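Local structure of FIG000988: Predicted permease (Vibrio cholerae, 6MJP) at residues Y6-F19 with S67-L79. The protein probably forms, as a membrane permease subunit of the LptBFG ABC transporter, part of the machinery that moves lipopolysaccharide from the inner to the outer membrane. Sequence-based numbering, arbitrary orientation.
Sequences YLIRETIKSQFAIF and SLYIGILLTFGRL. With JU7 (6-cyclohexylhexyl beta-D-glucopyranoside), chain T.
Ser67 meets Phe19 where helices 2-36 and 48-81, which carry the first two predicted membrane spans of the LptF/LptG permease fold, pack together; the axes of 6-19 and 67-79 come to 8.1 Å, their directions 129° apart, an oblique crossing nearer antiparallel than parallel. Ser67 OG lies at the edge of the Phe19 ring, near its plane, 3.5 Å from Phe19 CB. One residue on, Leu68 runs obliquely past the extended Gln15 side chain and lays CD1 against the amide; Gln15 NE2 also makes a weak hydrogen bond to Thr109 of helix 95-134. At Gly71 the backbones come closest, Gly71 CA 4.3 Å from Gln15 CA, and Ile18 CD1 rests on that same glycine CA while also touching Ile70 CG2 and Leu74 CD1. Thr11 is a knob in the hole formed by Gly71, Ile72, Thr75 and Phe76. With CG2 anti to the backbone N, it turns that methyl onto Ile72, while OG1 is hydrogen-bonded to Leu7 O in its own helix. Thr75 likewise returns its hydroxyl to Gly71 O, and Thr75 OG1 takes a weak hydrogen bond from Ser14 OG (3.1 Å). Phe76 CE1 then meets Leu7 CD2. Arg78 enters the detergent pocket: the glucoside JU7 covers one guanidinium face, and NE forms a salt bridge with Glu82. The Arg78 chain bends at chi3 (95°), and Arg78 NH1 donates to Glu10 OE1 at 3.1 Å in a salt bridge, from above the carboxylate plane, the two planes 79° apart. Last comes Leu79, whose CD1 lies 3.5 Å from Leu7 CD2.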
ATOM      1  N   TYR D   6     -12.916 -30.528   6.405  1.00 91.90           N
ATOM      2  CA  TYR D   6     -12.713 -29.913   5.095  1.00 91.16           C
ATOM      3  C   TYR D   6     -12.240 -28.463   5.206  1.00 91.32           C
ATOM      4  O   TYR D   6     -11.187 -28.096   4.671  1.00 97.72           O
ATOM      5  CB  TYR D   6     -14.008 -29.992   4.283  1.00 89.68           C
ATOM      6  CG  TYR D   6     -13.941 -29.217   2.985  1.00 94.98           C
ATOM      7  CD1 TYR D   6     -13.243 -29.715   1.890  1.00103.96           C
ATOM      8  CD2 TYR D   6     -14.561 -27.983   2.855  1.00 91.88           C
ATOM      9  CE1 TYR D   6     -13.169 -29.004   0.702  1.00104.08           C
ATOM     10  CE2 TYR D   6     -14.491 -27.264   1.673  1.00 95.53           C
ATOM     11  CZ  TYR D   6     -13.795 -27.778   0.600  1.00106.73           C
ATOM     12  OH  TYR D   6     -13.727 -27.062  -0.574  1.00113.35           O
ATOM     13  N   LEU D   7     -13.024 -27.621   5.885  1.00 93.91           N
ATOM     14  CA  LEU D   7     -12.648 -26.224   6.123  1.00 96.19           C
ATOM     15  C   LEU D   7     -11.253 -26.089   6.728  1.00 96.41           C
ATOM     16  O   LEU D   7     -10.441 -25.273   6.276  1.00 99.06           O
ATOM     17  CB  LEU D   7     -13.670 -25.570   7.043  1.00 92.23           C
ATOM     18  CG  LEU D   7     -15.070 -25.342   6.502  1.00 86.49           C
ATOM     19  CD1 LEU D   7     -15.980 -25.050   7.675  1.00 93.59           C
ATOM     20  CD2 LEU D   7     -15.066 -24.197   5.509  1.00 77.91           C
ATOM     21  N   ILE D   8     -10.983 -26.853   7.792  1.00 92.68           N
ATOM     22  CA  ILE D   8      -9.667 -26.836   8.434  1.00 95.39           C
ATOM     23  C   ILE D   8      -8.570 -27.163   7.428  1.00 97.70           C
ATOM     24  O   ILE D   8      -7.548 -26.472   7.354  1.00100.81           O
ATOM     25  CB  ILE D   8      -9.631 -27.827   9.613  1.00 99.14           C
ATOM     26  CG1 ILE D   8     -10.737 -27.545  10.635  1.00 99.80           C
ATOM     27  CG2 ILE D   8      -8.271 -27.819  10.270  1.00 92.23           C
ATOM     28  CD1 ILE D   8     -10.719 -28.511  11.810  1.00 99.81           C
ATOM     29  N   ARG D   9      -8.758 -28.245   6.658  1.00 95.22           N
ATOM     30  CA  ARG D   9      -7.784 -28.652   5.646  1.00 95.90           C
ATOM     31  C   ARG D   9      -7.463 -27.513   4.681  1.00 97.06           C
ATOM     32  O   ARG D   9      -6.305 -27.102   4.549  1.00106.96           O
ATOM     33  CB  ARG D   9      -8.311 -29.865   4.881  1.00 97.80           C
ATOM     34  CG  ARG D   9      -7.895 -31.197   5.467  1.00105.62           C
ATOM     35  CD  ARG D   9      -8.255 -32.360   4.555  1.00103.59           C
ATOM     36  NE  ARG D   9      -9.559 -32.937   4.861  1.00101.12           N
ATOM     37  CZ  ARG D   9     -10.651 -32.708   4.142  1.00102.43           C
ATOM     38  NH1 ARG D   9     -10.586 -31.911   3.082  1.00101.38           N
ATOM     39  NH2 ARG D   9     -11.803 -33.273   4.472  1.00 98.82           N
ATOM     40  N   GLU D  10      -8.483 -27.017   3.970  1.00 97.06           N
ATOM     41  CA  GLU D  10      -8.310 -25.867   3.084  1.00 97.46           C
ATOM     42  C   GLU D  10      -7.598 -24.705   3.781  1.00103.22           C
ATOM     43  O   GLU D  10      -6.592 -24.187   3.277  1.00103.07           O
ATOM     44  CB  GLU D  10      -9.672 -25.409   2.560  1.00 94.64           C
ATOM     45  CG  GLU D  10     -10.305 -26.334   1.559  1.00107.09           C
ATOM     46  CD  GLU D  10      -9.366 -26.699   0.431  1.00118.19           C
ATOM     47  OE1 GLU D  10      -8.602 -25.818  -0.026  1.00127.68           O
ATOM     48  OE2 GLU D  10      -9.393 -27.875   0.007  1.00118.02           O
ATOM     49  N   THR D  11      -8.124 -24.279   4.941  1.00107.17           N
ATOM     50  CA  THR D  11      -7.594 -23.112   5.651  1.00104.72           C
ATOM     51  C   THR D  11      -6.137 -23.309   6.064  1.00105.88           C
ATOM     52  O   THR D  11      -5.308 -22.401   5.901  1.00103.05           O
ATOM     53  CB  THR D  11      -8.437 -22.804   6.895  1.00 95.10           C
ATOM     54  OG1 THR D  11      -9.825 -22.729   6.562  1.00 90.76           O
ATOM     55  CG2 THR D  11      -8.009 -21.485   7.513  1.00 91.14           C
ATOM     56  N   ILE D  12      -5.811 -24.470   6.644  1.00104.75           N
ATOM     57  CA  ILE D  12      -4.456 -24.670   7.159  1.00107.49           C
ATOM     58  C   ILE D  12      -3.439 -24.654   6.024  1.00114.86           C
ATOM     59  O   ILE D  12      -2.296 -24.206   6.204  1.00121.19           O
ATOM     60  CB  ILE D  12      -4.356 -25.968   7.983  1.00103.81           C
ATOM     61  CG1 ILE D  12      -3.001 -26.029   8.665  1.00112.30           C
ATOM     62  CG2 ILE D  12      -4.434 -27.182   7.102  1.00105.62           C
ATOM     63  CD1 ILE D  12      -2.759 -27.289   9.434  1.00124.50           C
ATOM     64  N   LYS D  13      -3.837 -25.149   4.844  1.00104.35           N
ATOM     65  CA  LYS D  13      -3.009 -25.052   3.645  1.00107.62           C
ATOM     66  C   LYS D  13      -2.674 -23.597   3.323  1.00113.19           C
ATOM     67  O   LYS D  13      -1.503 -23.203   3.298  1.00120.59           O
ATOM     68  CB  LYS D  13      -3.737 -25.712   2.473  1.00112.73           C
ATOM     69  N   SER D  14      -3.707 -22.791   3.056  1.00115.80           N
ATOM     70  CA  SER D  14      -3.539 -21.351   2.859  1.00120.17           C
ATOM     71  C   SER D  14      -2.731 -20.700   3.985  1.00125.55           C
ATOM     72  O   SER D  14      -1.825 -19.898   3.723  1.00125.99           O
ATOM     73  CB  SER D  14      -4.915 -20.688   2.752  1.00117.95           C
ATOM     74  OG  SER D  14      -5.681 -21.210   1.672  1.00127.44           O
ATOM     75  N   GLN D  15      -3.061 -21.022   5.244  1.00128.63           N
ATOM     76  CA  GLN D  15      -2.363 -20.441   6.394  1.00120.05           C
ATOM     77  C   GLN D  15      -0.851 -20.659   6.328  1.00120.24           C
ATOM     78  O   GLN D  15      -0.075 -19.705   6.448  1.00117.31           O
ATOM     79  CB  GLN D  15      -2.911 -21.025   7.698  1.00108.81           C
ATOM     80  CG  GLN D  15      -2.198 -20.456   8.920  1.00104.13           C
ATOM     81  CD  GLN D  15      -2.523 -21.162  10.232  1.00105.42           C
ATOM     82  OE1 GLN D  15      -3.249 -22.156  10.266  1.00110.62           O
ATOM     83  NE2 GLN D  15      -1.972 -20.642  11.325  1.00102.43           N
ATOM     84  N   PHE D  16      -0.415 -21.918   6.185  1.00122.28           N
ATOM     85  CA  PHE D  16       1.015 -22.202   6.062  1.00125.52           C
ATOM     86  C   PHE D  16       1.643 -21.421   4.913  1.00119.96           C
ATOM     87  O   PHE D  16       2.736 -20.862   5.063  1.00118.78           O
ATOM     88  CB  PHE D  16       1.248 -23.702   5.869  1.00134.72           C
ATOM     89  CG  PHE D  16       1.095 -24.504   7.129  1.00142.68           C
ATOM     90  CD1 PHE D  16       1.043 -23.867   8.353  1.00142.53           C
ATOM     91  CD2 PHE D  16       1.004 -25.893   7.094  1.00147.19           C
ATOM     92  CE1 PHE D  16       0.899 -24.586   9.524  1.00147.30           C
ATOM     93  CE2 PHE D  16       0.858 -26.623   8.267  1.00147.40           C
ATOM     94  CZ  PHE D  16       0.806 -25.966   9.483  1.00148.81           C
ATOM     95  N   ALA D  17       0.970 -21.380   3.758  1.00120.89           N
ATOM     96  CA  ALA D  17       1.466 -20.609   2.621  1.00121.11           C
ATOM     97  C   ALA D  17       1.743 -19.164   3.013  1.00119.17           C
ATOM     98  O   ALA D  17       2.839 -18.640   2.779  1.00124.71           O
ATOM     99  CB  ALA D  17       0.455 -20.669   1.477  1.00122.29           C
ATOM    100  N   ILE D  18       0.750 -18.507   3.620  1.00118.08           N
ATOM    101  CA  ILE D  18       0.883 -17.110   4.038  1.00118.41           C
ATOM    102  C   ILE D  18       2.020 -16.952   5.041  1.00118.47           C
ATOM    103  O   ILE D  18       2.786 -15.983   4.989  1.00121.28           O
ATOM    104  CB  ILE D  18      -0.456 -16.611   4.617  1.00114.06           C
ATOM    105  CG1 ILE D  18      -1.542 -16.616   3.542  1.00119.64           C
ATOM    106  CG2 ILE D  18      -0.321 -15.228   5.208  1.00108.54           C
ATOM    107  CD1 ILE D  18      -2.868 -16.069   4.023  1.00120.39           C
ATOM    108  N   PHE D  19       2.140 -17.896   5.978  1.00116.13           N
ATOM    109  CA  PHE D  19       3.262 -17.894   6.910  1.00115.32           C
ATOM    110  C   PHE D  19       4.594 -17.982   6.175  1.00126.95           C
ATOM    111  O   PHE D  19       5.529 -17.234   6.479  1.00131.97           O
ATOM    112  CB  PHE D  19       3.117 -19.055   7.884  1.00114.75           C
ATOM    113  CG  PHE D  19       4.207 -19.129   8.905  1.00117.67           C
ATOM    114  CD1 PHE D  19       4.115 -18.391  10.069  1.00119.80           C
ATOM    115  CD2 PHE D  19       5.319 -19.942   8.711  1.00124.73           C
ATOM    116  CE1 PHE D  19       5.110 -18.450  11.025  1.00126.42           C
ATOM    117  CE2 PHE D  19       6.321 -20.005   9.666  1.00131.32           C
ATOM    118  CZ  PHE D  19       6.214 -19.257  10.824  1.00130.65           C
ATOM    119  N   SER D  67      -0.900 -14.483  10.700  1.00117.10           N
ATOM    120  CA  SER D  67      -0.859 -15.642   9.817  1.00113.34           C
ATOM    121  C   SER D  67      -2.217 -16.328   9.750  1.00111.58           C
ATOM    122  O   SER D  67      -2.813 -16.461   8.673  1.00108.00           O
ATOM    123  CB  SER D  67       0.219 -16.608  10.307  1.00117.78           C
ATOM    124  OG  SER D  67       0.307 -17.741   9.477  1.00122.71           O
ATOM    125  N   LEU D  68      -2.726 -16.757  10.906  1.00112.99           N
ATOM    126  CA  LEU D  68      -4.034 -17.399  10.973  1.00106.79           C
ATOM    127  C   LEU D  68      -5.157 -16.437  10.589  1.00101.65           C
ATOM    128  O   LEU D  68      -6.119 -16.835   9.922  1.00107.14           O
ATOM    129  CB  LEU D  68      -4.259 -17.950  12.376  1.00107.80           C
ATOM    130  CG  LEU D  68      -5.553 -18.735  12.554  1.00106.40           C
ATOM    131  CD1 LEU D  68      -5.587 -19.902  11.586  1.00108.96           C
ATOM    132  CD2 LEU D  68      -5.683 -19.218  13.975  1.00108.71           C
ATOM    133  N   TYR D  69      -5.051 -15.175  11.014  1.00 99.66           N
ATOM    134  CA  TYR D  69      -6.027 -14.140  10.674  1.00 97.11           C
ATOM    135  C   TYR D  69      -6.240 -14.023   9.168  1.00 95.61           C
ATOM    136  O   TYR D  69      -7.367 -14.140   8.676  1.00 91.69           O
ATOM    137  CB  TYR D  69      -5.535 -12.813  11.257  1.00100.34           C
ATOM    138  CG  TYR D  69      -6.450 -11.599  11.209  1.00 95.81           C
ATOM    139  CD1 TYR D  69      -7.542 -11.478  12.058  1.00 90.70           C
ATOM    140  CD2 TYR D  69      -6.154 -10.527  10.373  1.00 98.03           C
ATOM    141  CE1 TYR D  69      -8.348 -10.336  12.037  1.00 89.22           C
ATOM    142  CE2 TYR D  69      -6.944  -9.393  10.344  1.00 97.19           C
ATOM    143  CZ  TYR D  69      -8.037  -9.297  11.171  1.00 92.89           C
ATOM    144  OH  TYR D  69      -8.797  -8.149  11.109  1.00 91.40           O
ATOM    145  N   ILE D  70      -5.164 -13.744   8.421  1.00 99.16           N
ATOM    146  CA  ILE D  70      -5.297 -13.599   6.975  1.00 95.02           C
ATOM    147  C   ILE D  70      -5.620 -14.939   6.345  1.00 97.40           C
ATOM    148  O   ILE D  70      -6.353 -15.007   5.348  1.00 95.39           O
ATOM    149  CB  ILE D  70      -4.022 -12.989   6.370  1.00 93.85           C
ATOM    150  CG1 ILE D  70      -3.705 -11.671   7.056  1.00 95.95           C
ATOM    151  CG2 ILE D  70      -4.197 -12.724   4.891  1.00 94.76           C
ATOM    152  CD1 ILE D  70      -4.831 -10.671   6.958  1.00 98.90           C
ATOM    153  N   GLY D  71      -5.090 -16.022   6.914  1.00101.15           N
ATOM    154  CA  GLY D  71      -5.349 -17.337   6.359  1.00 99.98           C
ATOM    155  C   GLY D  71      -6.829 -17.640   6.285  1.00101.31           C
ATOM    156  O   GLY D  71      -7.361 -17.968   5.220  1.00104.30           O
ATOM    157  N   ILE D  72      -7.523 -17.511   7.414  1.00 96.75           N
ATOM    158  CA  ILE D  72      -8.941 -17.835   7.415  1.00 87.89           C
ATOM    159  C   ILE D  72      -9.725 -16.778   6.648  1.00 83.50           C
ATOM    160  O   ILE D  72     -10.751 -17.080   6.025  1.00 82.70           O
ATOM    161  CB  ILE D  72      -9.436 -18.007   8.860  1.00 85.22           C
ATOM    162  CG1 ILE D  72     -10.903 -18.363   8.886  1.00 86.72           C
ATOM    163  CG2 ILE D  72      -9.328 -16.739   9.613  1.00 90.95           C
ATOM    164  CD1 ILE D  72     -11.353 -18.672  10.258  1.00 99.22           C
ATOM    165  N   LEU D  73      -9.238 -15.541   6.641  1.00 86.28           N
ATOM    166  CA  LEU D  73      -9.904 -14.489   5.884  1.00 86.01           C
ATOM    167  C   LEU D  73      -9.902 -14.807   4.391  1.00 90.74           C
ATOM    168  O   LEU D  73     -10.946 -14.763   3.730  1.00 92.33           O
ATOM    169  CB  LEU D  73      -9.225 -13.144   6.168  1.00 86.28           C
ATOM    170  CG  LEU D  73      -9.757 -11.933   5.397  1.00 83.80           C
ATOM    171  CD1 LEU D  73     -11.095 -11.556   5.962  1.00 82.53           C
ATOM    172  CD2 LEU D  73      -8.805 -10.744   5.417  1.00 86.40           C
ATOM    173  N   LEU D  74      -8.733 -15.162   3.851  1.00 91.13           N
ATOM    174  CA  LEU D  74      -8.626 -15.470   2.431  1.00 84.96           C
ATOM    175  C   LEU D  74      -9.314 -16.782   2.087  1.00 83.97           C
ATOM    176  O   LEU D  74     -10.000 -16.868   1.063  1.00 85.83           O
ATOM    177  CB  LEU D  74      -7.162 -15.528   2.018  1.00 89.27           C
ATOM    178  CG  LEU D  74      -6.411 -14.211   2.030  1.00 90.80           C
ATOM    179  CD1 LEU D  74      -5.005 -14.455   1.538  1.00 96.59           C
ATOM    180  CD2 LEU D  74      -7.141 -13.207   1.161  1.00 89.94           C
ATOM    181  N   THR D  75      -9.128 -17.822   2.911  1.00 81.54           N
ATOM    182  CA  THR D  75      -9.771 -19.104   2.619  1.00 80.71           C
ATOM    183  C   THR D  75     -11.284 -18.950   2.568  1.00 78.35           C
ATOM    184  O   THR D  75     -11.925 -19.319   1.580  1.00 76.83           O
ATOM    185  CB  THR D  75      -9.386 -20.163   3.656  1.00 84.76           C
ATOM    186  OG1 THR D  75      -7.979 -20.416   3.607  1.00 96.48           O
ATOM    187  CG2 THR D  75     -10.113 -21.456   3.371  1.00 81.19           C
ATOM    188  N   PHE D  76     -11.872 -18.390   3.631  1.00 82.81           N
ATOM    189  CA  PHE D  76     -13.316 -18.204   3.670  1.00 80.05           C
ATOM    190  C   PHE D  76     -13.783 -17.237   2.593  1.00 76.35           C
ATOM    191  O   PHE D  76     -14.851 -17.430   2.005  1.00 82.08           O
ATOM    192  CB  PHE D  76     -13.753 -17.714   5.041  1.00 78.98           C
ATOM    193  CG  PHE D  76     -13.729 -18.777   6.103  1.00 79.43           C
ATOM    194  CD1 PHE D  76     -13.079 -19.984   5.892  1.00 78.30           C
ATOM    195  CD2 PHE D  76     -14.371 -18.571   7.312  1.00 79.90           C
ATOM    196  CE1 PHE D  76     -13.061 -20.957   6.870  1.00 79.73           C
ATOM    197  CE2 PHE D  76     -14.359 -19.544   8.293  1.00 82.70           C
ATOM    198  CZ  PHE D  76     -13.701 -20.739   8.071  1.00 78.84           C
ATOM    199  N   GLY D  77     -13.006 -16.192   2.325  1.00 76.12           N
ATOM    200  CA  GLY D  77     -13.283 -15.367   1.163  1.00 78.88           C
ATOM    201  C   GLY D  77     -13.384 -16.174  -0.115  1.00 79.30           C
ATOM    202  O   GLY D  77     -14.317 -15.989  -0.897  1.00 91.02           O
ATOM    203  N   ARG D  78     -12.440 -17.089  -0.340  1.00 78.32           N
ATOM    204  CA  ARG D  78     -12.497 -17.900  -1.550  1.00 81.70           C
ATOM    205  C   ARG D  78     -13.761 -18.742  -1.583  1.00 90.05           C
ATOM    206  O   ARG D  78     -14.454 -18.800  -2.605  1.00 90.49           O
ATOM    207  CB  ARG D  78     -11.273 -18.801  -1.649  1.00 86.78           C
ATOM    208  CG  ARG D  78     -11.181 -19.546  -2.947  1.00 83.35           C
ATOM    209  CD  ARG D  78     -10.060 -20.514  -2.866  1.00 88.84           C
ATOM    210  NE  ARG D  78     -10.519 -21.835  -2.460  1.00 96.72           N
ATOM    211  CZ  ARG D  78     -10.041 -22.505  -1.418  1.00101.28           C
ATOM    212  NH1 ARG D  78     -10.514 -23.712  -1.137  1.00 98.47           N
ATOM    213  NH2 ARG D  78      -9.077 -21.975  -0.671  1.00103.71           N
ATOM    214  N   LEU D  79     -14.073 -19.406  -0.468  1.00 85.90           N
ATOM    215  CA  LEU D  79     -15.266 -20.244  -0.413  1.00 74.20           C
ATOM    216  C   LEU D  79     -16.527 -19.415  -0.590  1.00 71.73           C
ATOM    217  O   LEU D  79     -17.493 -19.869  -1.204  1.00 70.16           O
ATOM    218  CB  LEU D  79     -15.307 -21.023   0.900  1.00 73.39           C
ATOM    219  CG  LEU D  79     -14.107 -21.947   1.121  1.00 80.27           C
ATOM    220  CD1 LEU D  79     -14.215 -22.736   2.415  1.00 81.06           C
ATOM    221  CD2 LEU D  79     -13.969 -22.872  -0.065  1.00 86.23           C
TER
HETATM  222  C02 JU7 T 402      -6.793 -23.951  -3.707  1.00118.03           C
HETATM  223  C03 JU7 T 402      -6.771 -22.839  -4.806  1.00117.85           C
HETATM  224  C05 JU7 T 402      -5.514 -20.789  -4.724  1.00 92.09           C
HETATM  225  C06 JU7 T 402      -5.188 -19.690  -3.686  1.00 81.10           C
HETATM  226  C07 JU7 T 402      -3.870 -18.951  -3.984  1.00 84.67           C
HETATM  227  C08 JU7 T 402      -3.971 -17.399  -4.077  1.00 95.05           C
HETATM  228  C09 JU7 T 402      -2.746 -16.633  -3.455  1.00 97.20           C
HETATM  229  C10 JU7 T 402      -3.065 -15.171  -3.009  1.00 96.48           C
HETATM  230  C11 JU7 T 402      -1.964 -14.444  -2.175  1.00100.90           C
HETATM  231  C12 JU7 T 402      -1.657 -15.189  -0.878  1.00106.95           C
HETATM  232  C13 JU7 T 402      -0.706 -14.423   0.058  1.00110.33           C
HETATM  233  C14 JU7 T 402      -1.234 -13.042   0.415  1.00109.41           C
HETATM  234  C15 JU7 T 402      -1.507 -12.283  -0.870  1.00110.30           C
HETATM  235  C16 JU7 T 402      -2.467 -13.054  -1.782  1.00105.43           C
HETATM  236  C18 JU7 T 402      -8.278 -23.978  -6.207  1.00130.06           C
HETATM  237  C19 JU7 T 402      -9.771 -23.985  -6.563  1.00138.88           C
HETATM  238  C21 JU7 T 402      -8.040 -25.344  -5.483  1.00126.83           C
HETATM  239  C23 JU7 T 402      -6.859 -25.318  -4.445  1.00126.09           C
HETATM  240  O01 JU7 T 402      -5.582 -23.909  -3.027  1.00116.34           O
HETATM  241  O04 JU7 T 402      -6.632 -21.545  -4.244  1.00105.82           O
HETATM  242  O17 JU7 T 402      -8.070 -22.865  -5.362  1.00123.96           O
HETATM  243  O20 JU7 T 402     -10.022 -22.838  -7.302  1.00147.32           O
HETATM  244  O22 JU7 T 402      -7.698 -26.281  -6.482  1.00125.78           O
HETATM  245  O24 JU7 T 402      -7.094 -26.262  -3.439  1.00129.25           O